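Local coordinates for protein tryptophan synthase alpha chain (Campylobacter jejuni, PDB 3THA) that probably cleaves indoleglycerol phosphate to indole and glyceraldehyde 3-phosphate, the aldol step that supplies indole for tryptophan synthesis, at residues Val95-Ile100 with Leu120-Leu125; Gly166-Leu171 with Ser196-Pro201; Leu200-Gly205 with Val220-Ile225; Gly207-Gln212 with Gly227-Lys232. All coordinates share one frame; numbering follows the deposited sequence.

Interaction 1. Residues Val95-Ile100 with Leu120-Leu125; sequences VYYNLI and LIVPEL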
loop_
_atom_site.group_PDB
_atom_site.type_symbol
_atom_site.label_atom_id
_atom_site.label_comp_id
_atom_site.label_asym_id
_atom_site.label_seq_id
_atom_site.Cartn_x
_atom_site.Cartn_y
_atom_site.Cartn_z
ATOM N N VAL B 95 0.418 10.391 3.171
ATOM C CA VAL B 95 -0.929 9.861 3.287
ATOM C C VAL B 95 -1.406 9.425 1.909
ATOM O O VAL B 95 -0.931 9.903 0.905
ATOM C CB VAL B 95 -1.935 10.967 3.798
ATOM C CG1 VAL B 95 -1.660 11.337 5.235
ATOM C CG2 VAL B 95 -1.872 12.197 2.938
ATOM N N TYR B 96 -2.371 8.530 1.873
ATOM C CA TYR B 96 -3.056 8.247 0.642
ATOM C C TYR B 96 -4.026 9.346 0.353
ATOM O O TYR B 96 -4.449 10.063 1.272
ATOM C CB TYR B 96 -3.814 6.987 0.780
ATOM C CG TYR B 96 -2.941 5.787 0.790
ATOM C CD1 TYR B 96 -2.443 5.299 -0.386
ATOM C CD2 TYR B 96 -2.610 5.134 1.979
ATOM C CE1 TYR B 96 -1.687 4.190 -0.419
ATOM C CE2 TYR B 96 -1.821 3.999 1.953
ATOM C CZ TYR B 96 -1.374 3.532 0.726
ATOM O OH TYR B 96 -0.595 2.403 0.587
ATOM N N TYR B 97 -4.326 9.501 -0.926
ATOM C CA TYR B 97 -5.184 10.553 -1.431
ATOM C C TYR B 97 -6.598 10.507 -0.858
ATOM O O TYR B 97 -7.247 11.553 -0.738
ATOM C CB TYR B 97 -5.230 10.510 -2.957
ATOM C CG TYR B 97 -5.795 11.769 -3.592
ATOM C CD1 TYR B 97 -5.003 12.896 -3.779
ATOM C CD2 TYR B 97 -7.113 11.819 -4.034
ATOM C CE1 TYR B 97 -5.510 14.048 -4.372
ATOM C CE2 TYR B 97 -7.622 12.949 -4.640
ATOM C CZ TYR B 97 -6.818 14.070 -4.793
ATOM O OH TYR B 97 -7.328 15.205 -5.395
ATOM N N ASN B 98 -7.066 9.313 -0.495
ATOM C CA ASN B 98 -8.403 9.157 0.035
ATOM C C ASN B 98 -8.607 9.988 1.301
ATOM O O ASN B 98 -9.699 10.480 1.549
ATOM C CB ASN B 98 -8.756 7.691 0.273
ATOM C CG ASN B 98 -7.798 6.974 1.265
ATOM O OD1 ASN B 98 -7.194 7.572 2.166
ATOM N ND2 ASN B 98 -7.673 5.682 1.089
ATOM N N LEU B 99 -7.565 10.127 2.113
ATOM C CA LEU B 99 -7.645 10.921 3.298
ATOM C C LEU B 99 -7.862 12.395 2.897
ATOM O O LEU B 99 -8.663 13.123 3.519
ATOM C CB LEU B 99 -6.357 10.771 4.092
ATOM C CG LEU B 99 -6.440 11.267 5.538
ATOM C CD1 LEU B 99 -5.372 10.631 6.376
ATOM C CD2 LEU B 99 -6.293 12.727 5.624
ATOM N N ILE B 100 -7.136 12.823 1.864
ATOM C CA ILE B 100 -7.107 14.214 1.432
ATOM C C ILE B 100 -8.443 14.563 0.798
ATOM O O ILE B 100 -9.133 15.470 1.263
ATOM C CB ILE B 100 -5.894 14.498 0.498
ATOM C CG1 ILE B 100 -4.568 14.208 1.248
ATOM C CG2 ILE B 100 -5.936 15.931 -0.080
ATOM C CD1 ILE B 100 -3.288 14.693 0.538
ATOM N N LEU B 120 4.083 16.980 1.089
ATOM C CA LEU B 120 3.232 15.809 1.088
ATOM C C LEU B 120 3.820 14.809 0.151
ATOM O O LEU B 120 4.267 15.172 -0.924
ATOM C CB LEU B 120 1.854 16.147 0.541
ATOM C CG LEU B 120 1.136 17.416 1.011
ATOM C CD1 LEU B 120 -0.114 17.624 0.165
ATOM C CD2 LEU B 120 0.737 17.298 2.474
ATOM N N ILE B 121 3.805 13.543 0.548
ATOM C CA ILE B 121 4.064 12.447 -0.334
ATOM C C ILE B 121 2.745 11.656 -0.420
ATOM O O ILE B 121 2.220 11.214 0.607
ATOM C CB ILE B 121 5.102 11.518 0.280
ATOM C CG1 ILE B 121 6.344 12.299 0.714
ATOM C CG2 ILE B 121 5.450 10.345 -0.666
ATOM C CD1 ILE B 121 7.350 11.461 1.469
ATOM N N VAL B 122 2.212 11.450 -1.624
ATOM C CA VAL B 122 0.948 10.725 -1.766
ATOM C C VAL B 122 1.207 9.475 -2.596
ATOM O O VAL B 122 1.363 9.558 -3.835
ATOM C CB VAL B 122 -0.173 11.584 -2.412
ATOM C CG1 VAL B 122 -1.498 10.863 -2.287
ATOM C CG2 VAL B 122 -0.272 13.025 -1.733
ATOM N N PRO B 123 1.328 8.323 -1.910
ATOM C CA PRO B 123 1.581 7.088 -2.583
ATOM C C PRO B 123 0.430 6.811 -3.507
ATOM O O PRO B 123 -0.751 7.022 -3.127
ATOM C CB PRO B 123 1.537 6.030 -1.424
ATOM C CG PRO B 123 1.901 6.818 -0.236
ATOM C CD PRO B 123 1.261 8.147 -0.440
ATOM N N GLU B 124 0.791 6.262 -4.664
ATOM C CA GLU B 124 -0.121 5.794 -5.683
ATOM C C GLU B 124 -0.956 6.917 -6.324
ATOM O O GLU B 124 -1.857 6.636 -7.147
ATOM C CB GLU B 124 -0.980 4.636 -5.190
ATOM C CG GLU B 124 -0.207 3.568 -4.370
ATOM C CD GLU B 124 0.821 2.755 -5.175
ATOM O OE1 GLU B 124 0.934 2.945 -6.427
ATOM O OE2 GLU B 124 1.518 1.938 -4.519
ATOM N N LEU B 125 -0.626 8.175 -6.008
ATOM C CA LEU B 125 -1.162 9.272 -6.804
ATOM C C LEU B 125 -0.178 9.515 -7.929
ATOM O O LEU B 125 0.882 10.089 -7.701
ATOM C CB LEU B 125 -1.376 10.533 -5.985
ATOM C CG LEU B 125 -2.133 11.685 -6.653
ATOM C CD1 LEU B 125 -3.597 11.322 -6.840
ATOM C CD2 LEU B 125 -2.021 12.911 -5.782
HETATM O O HOH W 1 -3.484 7.583 -2.894
#
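Val-122 sets its CG1 methyl against the backbone where Tyr-96 passes into Tyr-97, 3.4 Å from Tyr-97 N and 3.8 Å from Tyr-97 CB, at the edge of the Tyr-97 ring. The other methyl, CG2, reaches tip to tip toward CD1 of Ile-100 (4.1 Å). Leu-125 meets the same tyrosine from above: its CD1 stands over one face of the Tyr-97 ring, 4.1 Å from the centroid and 26° off the normal, a CH-pi contact, while CD2 lies against Tyr-97 CD1. With CG of Tyr-97 anti to the backbone N (chi1 -165°), the ring is swung across to this leucine. Tyr-96 starts out pointing away from the other segment, yet the far end of its ring comes back to cross Pro-123 at about a right angle, CE1 3.8 Å from Pro-123 CB.

The backbones meet more sparsely. Val-95 N donates to Ile-121 O (3.2 Å), and Val-95 O receives the CA-H of Val-122. One water continues the link, accepting from Tyr-97 N and donating to Pro-123 O, so the first turn of helix 97-103 is tied to the type II turn Val-122 to Leu-125. Within that turn, Glu-124 O accepts a hydrogen bond from Asn-98 ND2 of the second subunit.

In the TIM barrel, 95-100 follows strand 90-94, and the other segment includes the last residues of the adjacent strand 117-121. Leu-105 and Phe-108 of helix 105-114 pack on Ile-100, and Leu-133 of helix 131-140 covers Val-122 and Leu-125.

Interaction 2. Residues Gly166-Leu171 with Ser196-Pro201; sequences GFIYLL and SFTNLP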
loop_
_atom_site.group_PDB
_atom_site.type_symbol
_atom_site.label_atom_id
_atom_site.label_comp_id
_atom_site.label_asym_id
_atom_site.label_seq_id
_atom_site.Cartn_x
_atom_site.Cartn_y
_atom_site.Cartn_z
ATOM N N GLY B 166 10.903 20.559 -3.352
ATOM C CA GLY B 166 11.214 19.761 -2.164
ATOM C C GLY B 166 12.448 18.904 -2.274
ATOM O O GLY B 166 13.575 19.411 -2.126
ATOM N N PHE B 167 12.241 17.615 -2.559
ATOM C CA PHE B 167 13.326 16.668 -2.790
ATOM C C PHE B 167 12.829 15.626 -3.771
ATOM O O PHE B 167 11.643 15.467 -3.911
ATOM C CB PHE B 167 13.821 16.026 -1.461
ATOM C CG PHE B 167 12.801 15.134 -0.751
ATOM C CD1 PHE B 167 11.974 15.648 0.238
ATOM C CD2 PHE B 167 12.700 13.768 -1.055
ATOM C CE1 PHE B 167 11.057 14.843 0.924
ATOM C CE2 PHE B 167 11.783 12.914 -0.367
ATOM C CZ PHE B 167 10.965 13.455 0.623
ATOM N N ILE B 168 13.725 14.948 -4.475
ATOM C CA ILE B 168 13.318 13.839 -5.304
ATOM C C ILE B 168 13.366 12.583 -4.469
ATOM O O ILE B 168 14.348 12.341 -3.757
ATOM C CB ILE B 168 14.202 13.665 -6.566
ATOM C CG1 ILE B 168 14.435 15.020 -7.253
ATOM C CG2 ILE B 168 13.549 12.662 -7.529
ATOM C CD1 ILE B 168 13.160 15.714 -7.670
ATOM N N TYR B 169 12.293 11.792 -4.556
ATOM C CA TYR B 169 12.191 10.552 -3.836
ATOM C C TYR B 169 12.577 9.497 -4.830
ATOM O O TYR B 169 11.744 9.073 -5.645
ATOM C CB TYR B 169 10.760 10.341 -3.378
ATOM C CG TYR B 169 10.546 9.356 -2.218
ATOM C CD1 TYR B 169 11.147 8.090 -2.216
ATOM C CD2 TYR B 169 9.724 9.690 -1.140
ATOM C CE1 TYR B 169 10.961 7.202 -1.164
ATOM C CE2 TYR B 169 9.549 8.797 -0.055
ATOM C CZ TYR B 169 10.151 7.552 -0.098
ATOM O OH TYR B 169 9.961 6.638 0.933
ATOM N N LEU B 170 13.847 9.095 -4.783
ATOM C CA LEU B 170 14.363 7.966 -5.543
ATOM C C LEU B 170 14.111 6.600 -4.866
ATOM O O LEU B 170 14.806 6.232 -3.918
ATOM C CB LEU B 170 15.859 8.126 -5.818
ATOM C CG LEU B 170 16.399 7.010 -6.727
ATOM C CD1 LEU B 170 15.512 6.759 -8.002
ATOM C CD2 LEU B 170 17.816 7.253 -7.132
ATOM N N LEU B 171 13.142 5.841 -5.364
ATOM C CA LEU B 171 12.947 4.490 -4.875
ATOM C C LEU B 171 14.153 3.673 -5.272
ATOM O O LEU B 171 14.848 3.988 -6.242
ATOM C CB LEU B 171 11.659 3.871 -5.417
ATOM C CG LEU B 171 10.426 4.711 -5.096
ATOM C CD1 LEU B 171 9.195 4.154 -5.739
ATOM C CD2 LEU B 171 10.226 4.809 -3.618
ATOM N N SER B 196 21.443 15.815 -13.556
ATOM C CA SER B 196 21.571 16.616 -14.760
ATOM C C SER B 196 20.268 17.305 -15.228
ATOM O O SER B 196 20.262 17.931 -16.284
ATOM C CB SER B 196 22.169 15.789 -15.896
ATOM O OG SER B 196 21.146 15.147 -16.643
ATOM N N PHE B 197 19.195 17.190 -14.441
ATOM C CA PHE B 197 17.877 17.774 -14.751
ATOM C C PHE B 197 17.353 18.708 -13.644
ATOM O O PHE B 197 16.533 19.618 -13.898
ATOM C CB PHE B 197 16.845 16.666 -14.970
ATOM C CG PHE B 197 17.123 15.788 -16.173
ATOM C CD1 PHE B 197 17.639 16.333 -17.357
ATOM C CD2 PHE B 197 16.832 14.428 -16.134
ATOM C CE1 PHE B 197 17.915 15.531 -18.478
ATOM C CE2 PHE B 197 17.084 13.615 -17.253
ATOM C CZ PHE B 197 17.635 14.178 -18.442
ATOM N N THR B 198 17.779 18.437 -12.407
ATOM C CA THR B 198 17.402 19.258 -11.261
ATOM C C THR B 198 18.507 19.410 -10.220
ATOM O O THR B 198 19.437 18.592 -10.123
ATOM C CB THR B 198 16.105 18.781 -10.559
ATOM O OG1 THR B 198 15.656 19.806 -9.663
ATOM C CG2 THR B 198 16.324 17.478 -9.785
ATOM N N ASN B 199 18.370 20.474 -9.435
ATOM C CA ASN B 199 19.307 20.787 -8.368
ATOM C C ASN B 199 18.816 20.398 -6.960
ATOM O O ASN B 199 19.567 20.529 -5.976
ATOM C CB ASN B 199 19.668 22.266 -8.466
ATOM C CG ASN B 199 20.328 22.598 -9.802
ATOM O OD1 ASN B 199 21.547 22.717 -9.882
ATOM N ND2 ASN B 199 19.520 22.696 -10.870
ATOM N N LEU B 200 17.572 19.914 -6.887
ATOM C CA LEU B 200 16.939 19.587 -5.617
ATOM C C LEU B 200 17.627 18.391 -5.006
ATOM O O LEU B 200 18.207 17.570 -5.747
ATOM C CB LEU B 200 15.476 19.213 -5.823
ATOM C CG LEU B 200 14.548 20.317 -6.298
ATOM C CD1 LEU B 200 13.352 19.638 -6.910
ATOM C CD2 LEU B 200 14.155 21.253 -5.128
ATOM N N PRO B 201 17.562 18.280 -3.665
ATOM C CA PRO B 201 18.113 17.113 -2.997
ATOM C C PRO B 201 17.458 15.776 -3.404
ATOM O O PRO B 201 16.263 15.708 -3.731
ATOM C CB PRO B 201 17.922 17.427 -1.516
ATOM C CG PRO B 201 16.954 18.566 -1.467
ATOM C CD PRO B 201 17.165 19.325 -2.712
#
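Pro-201 O takes the N-H of Ile-168 at 2.8 Å, nearly in line with the carbonyl and with an N-H...O angle of 159°. The same oxygen lies 3.2 Å from Phe-167 CA and close to Phe-167 CB, so the bond sits in a tight backbone crossing; the directions of 166-168 and 198-201 differ by 101°. One residue earlier, Gly-166 O rests against Pro-201 CG (3.5 Å) and Leu-200 CD2 (3.6 Å).

Ile-168 carries the apolar part. Its side chain, bent at chi2 (-58°), brings CD1 to 4.0 Å from Leu-200 CD1, the two side chains crossing at about a right angle, while CG1 meets the CG2 methyl of Thr-198 tip to tip. In Thr-198 the methyl lies between backbone N and carbonyl carbon, with OG1 anti to N; OG1 accepts a weak hydrogen bond from Leu-200 N.

Here the loop after helix 180-195 reaches the residues that lead into strand 168-171 of the TIM barrel, just before strand 202-205 begins. A single backbone hydrogen bond, nearly straight, thus pairs Ile-168 N with Pro-201 O within a mostly buried aliphatic surround of Ile-168, Leu-200 and Pro-201.

Interaction 3. Residues Leu200-Gly205 with Val220-Ile225; sequences LPIFVG and VADGVI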
loop_
_atom_site.group_PDB
_atom_site.type_symbol
_atom_site.label_atom_id
_atom_site.label_comp_id
_atom_site.label_asym_id
_atom_site.label_seq_id
_atom_site.Cartn_x
_atom_site.Cartn_y
_atom_site.Cartn_z
ATOM N N LEU B 200 17.572 19.914 -6.887
ATOM C CA LEU B 200 16.939 19.587 -5.617
ATOM C C LEU B 200 17.627 18.391 -5.006
ATOM O O LEU B 200 18.207 17.570 -5.747
ATOM C CB LEU B 200 15.476 19.213 -5.823
ATOM C CG LEU B 200 14.548 20.317 -6.298
ATOM C CD1 LEU B 200 13.352 19.638 -6.910
ATOM C CD2 LEU B 200 14.155 21.253 -5.128
ATOM N N PRO B 201 17.562 18.280 -3.665
ATOM C CA PRO B 201 18.113 17.113 -2.997
ATOM C C PRO B 201 17.458 15.776 -3.404
ATOM O O PRO B 201 16.263 15.708 -3.731
ATOM C CB PRO B 201 17.922 17.427 -1.516
ATOM C CG PRO B 201 16.954 18.566 -1.467
ATOM C CD PRO B 201 17.165 19.325 -2.712
ATOM N N ILE B 202 18.275 14.729 -3.428
ATOM C CA ILE B 202 17.831 13.382 -3.767
ATOM C C ILE B 202 18.000 12.497 -2.537
ATOM O O ILE B 202 19.081 12.445 -1.940
ATOM C CB ILE B 202 18.610 12.841 -5.017
ATOM C CG1 ILE B 202 18.518 13.883 -6.154
ATOM C CG2 ILE B 202 18.041 11.473 -5.495
ATOM C CD1 ILE B 202 19.545 13.761 -7.244
ATOM N N PHE B 203 16.904 11.878 -2.122
ATOM C CA PHE B 203 16.827 10.990 -0.964
ATOM C C PHE B 203 16.359 9.614 -1.419
ATOM O O PHE B 203 15.354 9.506 -2.119
ATOM C CB PHE B 203 15.821 11.493 0.090
ATOM C CG PHE B 203 16.064 12.906 0.606
ATOM C CD1 PHE B 203 17.304 13.506 0.561
ATOM C CD2 PHE B 203 15.028 13.610 1.195
ATOM C CE1 PHE B 203 17.493 14.807 1.036
ATOM C CE2 PHE B 203 15.212 14.919 1.680
ATOM C CZ PHE B 203 16.438 15.518 1.594
ATOM N N VAL B 204 17.079 8.566 -1.011
ATOM C CA VAL B 204 16.734 7.203 -1.381
ATOM C C VAL B 204 16.041 6.440 -0.262
ATOM O O VAL B 204 16.568 6.343 0.841
ATOM C CB VAL B 204 17.956 6.394 -1.785
ATOM C CG1 VAL B 204 17.495 5.098 -2.417
ATOM C CG2 VAL B 204 18.828 7.158 -2.762
ATOM N N GLY B 205 14.873 5.884 -0.575
ATOM C CA GLY B 205 14.093 5.076 0.343
ATOM C C GLY B 205 13.561 3.791 -0.277
ATOM O O GLY B 205 13.554 3.627 -1.519
ATOM N N VAL B 220 25.313 7.524 -1.776
ATOM C CA VAL B 220 24.602 7.338 -3.022
ATOM C C VAL B 220 24.027 8.682 -3.413
ATOM O O VAL B 220 24.187 9.108 -4.544
ATOM C CB VAL B 220 23.519 6.245 -2.883
ATOM C CG1 VAL B 220 22.505 6.329 -3.997
ATOM C CG2 VAL B 220 24.168 4.871 -2.851
ATOM N N ALA B 221 23.417 9.374 -2.450
ATOM C CA ALA B 221 22.713 10.629 -2.731
ATOM C C ALA B 221 22.881 11.706 -1.651
ATOM O O ALA B 221 23.997 11.948 -1.188
ATOM C CB ALA B 221 21.243 10.352 -3.010
ATOM N N ASP B 222 21.780 12.357 -1.271
ATOM C CA ASP B 222 21.811 13.483 -0.331
ATOM C C ASP B 222 21.077 13.186 0.973
ATOM O O ASP B 222 21.039 14.045 1.852
ATOM C CB ASP B 222 21.115 14.702 -0.962
ATOM C CG ASP B 222 21.835 15.229 -2.168
ATOM O OD1 ASP B 222 23.086 15.211 -2.202
ATOM O OD2 ASP B 222 21.151 15.681 -3.085
ATOM N N GLY B 223 20.427 12.021 1.058
ATOM C CA GLY B 223 19.567 11.658 2.186
ATOM C C GLY B 223 19.172 10.188 2.138
ATOM O O GLY B 223 19.367 9.523 1.108
ATOM N N VAL B 224 18.617 9.675 3.241
ATOM C CA VAL B 224 18.280 8.254 3.355
ATOM C C VAL B 224 16.965 8.156 4.104
ATOM O O VAL B 224 16.778 8.892 5.084
ATOM C CB VAL B 224 19.373 7.519 4.155
ATOM C CG1 VAL B 224 18.935 6.116 4.524
ATOM C CG2 VAL B 224 20.696 7.513 3.392
ATOM N N ILE B 225 16.065 7.274 3.653
ATOM C CA ILE B 225 14.703 7.192 4.203
ATOM C C ILE B 225 14.416 5.818 4.791
ATOM O O ILE B 225 14.275 4.860 4.032
ATOM C CB ILE B 225 13.647 7.462 3.120
ATOM C CG1 ILE B 225 13.948 8.754 2.370
ATOM C CG2 ILE B 225 12.233 7.501 3.703
ATOM C CD1 ILE B 225 12.942 9.074 1.256
#
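Asp-222 holds CG beside its own backbone N (chi1 -65°), which carries the carboxylate back along the strand start to Ile-202. There OD2 accepts Ile-202 N at 3.0 Å, on the anti side and 21° out of the carboxylate plane. The main charge partner of this carboxylate is Arg-195, which forms a salt bridge with OD1; Arg-8 makes a long, weak ion pair with OD2. Phe-203, with CG likewise beside its N, brings its ring obliquely up to the Gly-223 backbone, CD1 3.3 Å from Gly-223 CA and CE1 near Asp-222 O.

The backbone of Asp-222 answers its side chain: Asp-222 N donates to Ile-202 O (2.8 Å), so both backbone polar atoms of Ile-202 are gripped by one residue. Farther along, Val-204 bonds both ways, its N to Gly-223 O and its O from Ile-225 N (3.0 Å). Both donors stand well above the carbonyl planes they address.

These bonds join strands 202-205 and 223-226 in parallel, 29° apart, the last two strands of the TIM barrel, linked through helix 212-217 as a beta-alpha-beta unit. On the Val-204 face, CG2 meets both Val-220 CG1 and the Ala-221 methyl at 4.0 Å, the two valines crossing at about a right angle; helix 180-195 covers Val-220 and Ala-221. On the other face, Ile-225 sets CD1 3.9 Å from Phe-203 CB and packs CB against Gly-205 CA.

Interaction 4. Residues Gly207-Gln212 with Gly227-Lys232; sequences GIQNNQ and GTSIVK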
loop_
_atom_site.group_PDB
_atom_site.type_symbol
_atom_site.label_atom_id
_atom_site.label_comp_id
_atom_site.label_asym_id
_atom_site.label_seq_id
_atom_site.Cartn_x
_atom_site.Cartn_y
_atom_site.Cartn_z
ATOM N N GLY B 207 13.524 -0.424 1.481
ATOM C CA GLY B 207 14.409 -1.570 1.697
ATOM C C GLY B 207 15.396 -1.381 2.830
ATOM O O GLY B 207 15.849 -2.354 3.443
ATOM N N ILE B 208 15.725 -0.127 3.115
ATOM C CA ILE B 208 16.722 0.189 4.121
ATOM C C ILE B 208 16.247 -0.391 5.458
ATOM O O ILE B 208 15.084 -0.190 5.856
ATOM C CB ILE B 208 17.018 1.720 4.165
ATOM C CG1 ILE B 208 17.137 2.254 2.722
ATOM C CG2 ILE B 208 18.266 2.015 5.011
ATOM C CD1 ILE B 208 17.746 3.609 2.580
ATOM N N GLN B 209 17.152 -1.116 6.127
ATOM C CA GLN B 209 16.803 -1.936 7.299
ATOM C C GLN B 209 17.793 -1.884 8.461
ATOM O O GLN B 209 17.407 -1.685 9.614
ATOM C CB GLN B 209 16.628 -3.403 6.882
ATOM C CG GLN B 209 15.236 -3.744 6.356
ATOM C CD GLN B 209 15.012 -5.240 6.256
ATOM O OE1 GLN B 209 15.111 -5.818 5.165
ATOM N NE2 GLN B 209 14.728 -5.888 7.403
ATOM N N ASN B 210 19.059 -2.113 8.141
ATOM C CA ASN B 210 20.148 -2.130 9.102
ATOM C C ASN B 210 20.823 -0.745 9.121
ATOM O O ASN B 210 20.330 0.167 8.465
ATOM C CB ASN B 210 21.095 -3.272 8.685
ATOM C CG ASN B 210 22.578 -2.929 8.850
ATOM O OD1 ASN B 210 23.137 -2.169 8.057
ATOM N ND2 ASN B 210 23.227 -3.521 9.865
ATOM N N ASN B 211 21.942 -0.610 9.846
ATOM C CA ASN B 211 22.724 0.633 9.925
ATOM C C ASN B 211 23.872 0.785 8.930
ATOM O O ASN B 211 24.034 1.849 8.356
ATOM C CB ASN B 211 23.274 0.859 11.345
ATOM C CG ASN B 211 24.261 2.020 11.408
ATOM O OD1 ASN B 211 25.468 1.814 11.501
ATOM N ND2 ASN B 211 23.753 3.244 11.316
ATOM N N GLN B 212 24.712 -0.240 8.769
ATOM C CA GLN B 212 25.789 -0.194 7.750
ATOM C C GLN B 212 25.105 -0.154 6.351
ATOM O O GLN B 212 25.712 0.242 5.361
ATOM C CB GLN B 212 26.832 -1.358 7.867
ATOM C CG GLN B 212 27.053 -2.073 9.264
ATOM C CD GLN B 212 28.097 -1.425 10.226
ATOM O OE1 GLN B 212 28.096 -0.205 10.434
ATOM N NE2 GLN B 212 28.959 -2.268 10.850
ATOM N N GLY B 227 11.777 3.316 6.617
ATOM C CA GLY B 227 10.315 3.127 6.778
ATOM C C GLY B 227 9.882 2.006 7.740
ATOM O O GLY B 227 9.848 2.163 8.973
ATOM N N THR B 228 9.542 0.870 7.151
ATOM C CA THR B 228 9.218 -0.346 7.871
ATOM C C THR B 228 9.958 -0.460 9.198
ATOM O O THR B 228 9.310 -0.529 10.238
ATOM C CB THR B 228 9.503 -1.584 6.990
ATOM O OG1 THR B 228 10.897 -1.581 6.571
ATOM C CG2 THR B 228 8.565 -1.525 5.757
ATOM N N SER B 229 11.291 -0.442 9.147
ATOM C CA SER B 229 12.141 -0.621 10.311
ATOM C C SER B 229 11.916 0.319 11.479
ATOM O O SER B 229 11.920 -0.137 12.617
ATOM C CB SER B 229 13.589 -0.537 9.906
ATOM O OG SER B 229 13.908 -1.719 9.255
ATOM N N ILE B 230 11.755 1.619 11.214
ATOM C CA ILE B 230 11.506 2.584 12.276
ATOM C C ILE B 230 10.195 2.205 12.936
ATOM O O ILE B 230 10.139 2.038 14.146
ATOM C CB ILE B 230 11.493 4.068 11.778
ATOM C CG1 ILE B 230 12.852 4.747 12.023
ATOM C CG2 ILE B 230 10.514 4.924 12.603
ATOM C CD1 ILE B 230 13.996 4.190 11.266
ATOM N N VAL B 231 9.152 2.019 12.136
ATOM C CA VAL B 231 7.879 1.564 12.675
ATOM C C VAL B 231 8.069 0.334 13.604
ATOM O O VAL B 231 7.388 0.218 14.635
ATOM C CB VAL B 231 6.818 1.308 11.554
ATOM C CG1 VAL B 231 5.514 0.736 12.146
ATOM C CG2 VAL B 231 6.511 2.605 10.801
ATOM N N LYS B 232 9.025 -0.544 13.274
ATOM C CA LYS B 232 9.225 -1.763 14.056
ATOM C C LYS B 232 9.760 -1.393 15.441
ATOM O O LYS B 232 9.500 -2.093 16.408
ATOM C CB LYS B 232 10.083 -2.835 13.317
ATOM C CG LYS B 232 11.609 -2.867 13.611
ATOM C CD LYS B 232 12.317 -4.107 12.982
ATOM C CE LYS B 232 12.528 -3.958 11.439
ATOM N NZ LYS B 232 13.478 -4.952 10.814
#
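Ser-229 and Gln-209 make the van der Waals part of this contact. The hydroxyl oxygen OG sits 3.5 Å from Gln-209 CA and 3.8 Å from Gln-209 CG, lying alongside the root of the glutamine. OG is placed there by chi1 of -75°, which sets it beside the Ser-229 backbone N in helix 228-233. Ile-208 touches through its carbonyl oxygen, 3.9 Å from the same OG, while its side chain leads off to Val-224, Val-226 and helix 212-217.

Among the polar groups, Lys-232 of the same helix, bent at chi3 (76°), crosses the extended Gln-209 side chain at about a right angle. Its NZ ends 3.8 Å from Gln-209 NE2, two nitrogens that meet without a hydrogen bond.

The loop is also held within itself: Gln-209 N donates to Asp-213 OD2, and Asn-210 OD1 caps Asp-213 N. As in TrpA relatives, Gly-207 after the seventh strand and Gly-227 and Thr-228 after the eighth probably lie beside the phosphate site for indoleglycerol phosphate. With 156 Å² buried, the loop meets helix 228-233 by van der Waals approaches and two neighbouring nitrogens, without a directed bond between them.

Interactions 1, 2 and 3 all lie on the eight-stranded barrel sheet. Interactions 2 and 3 share Leu-200 and Pro-201, with centres about 8 Å apart; Ile-168 O and Leu-170 N probably hydrogen-bond Phe-203, and the Phe-167 and Phe-203 rings meet. Interaction 1, its centre about 19 Å from that of interaction 2, touches it through Ile-121 CD1, 3.8 Å from Tyr-169 CE2. Interaction 4 joins interaction 3 where Ile-208 CD1 packs 3.4 Å from Val-224 CG1. Ile-121, Phe-167 and Ile-225 put side chains about 3, 4 and 4 Å from that of Glu-46, predicted proton acceptor, whereas Ile-208 of interaction 4 stays about 10 Å away.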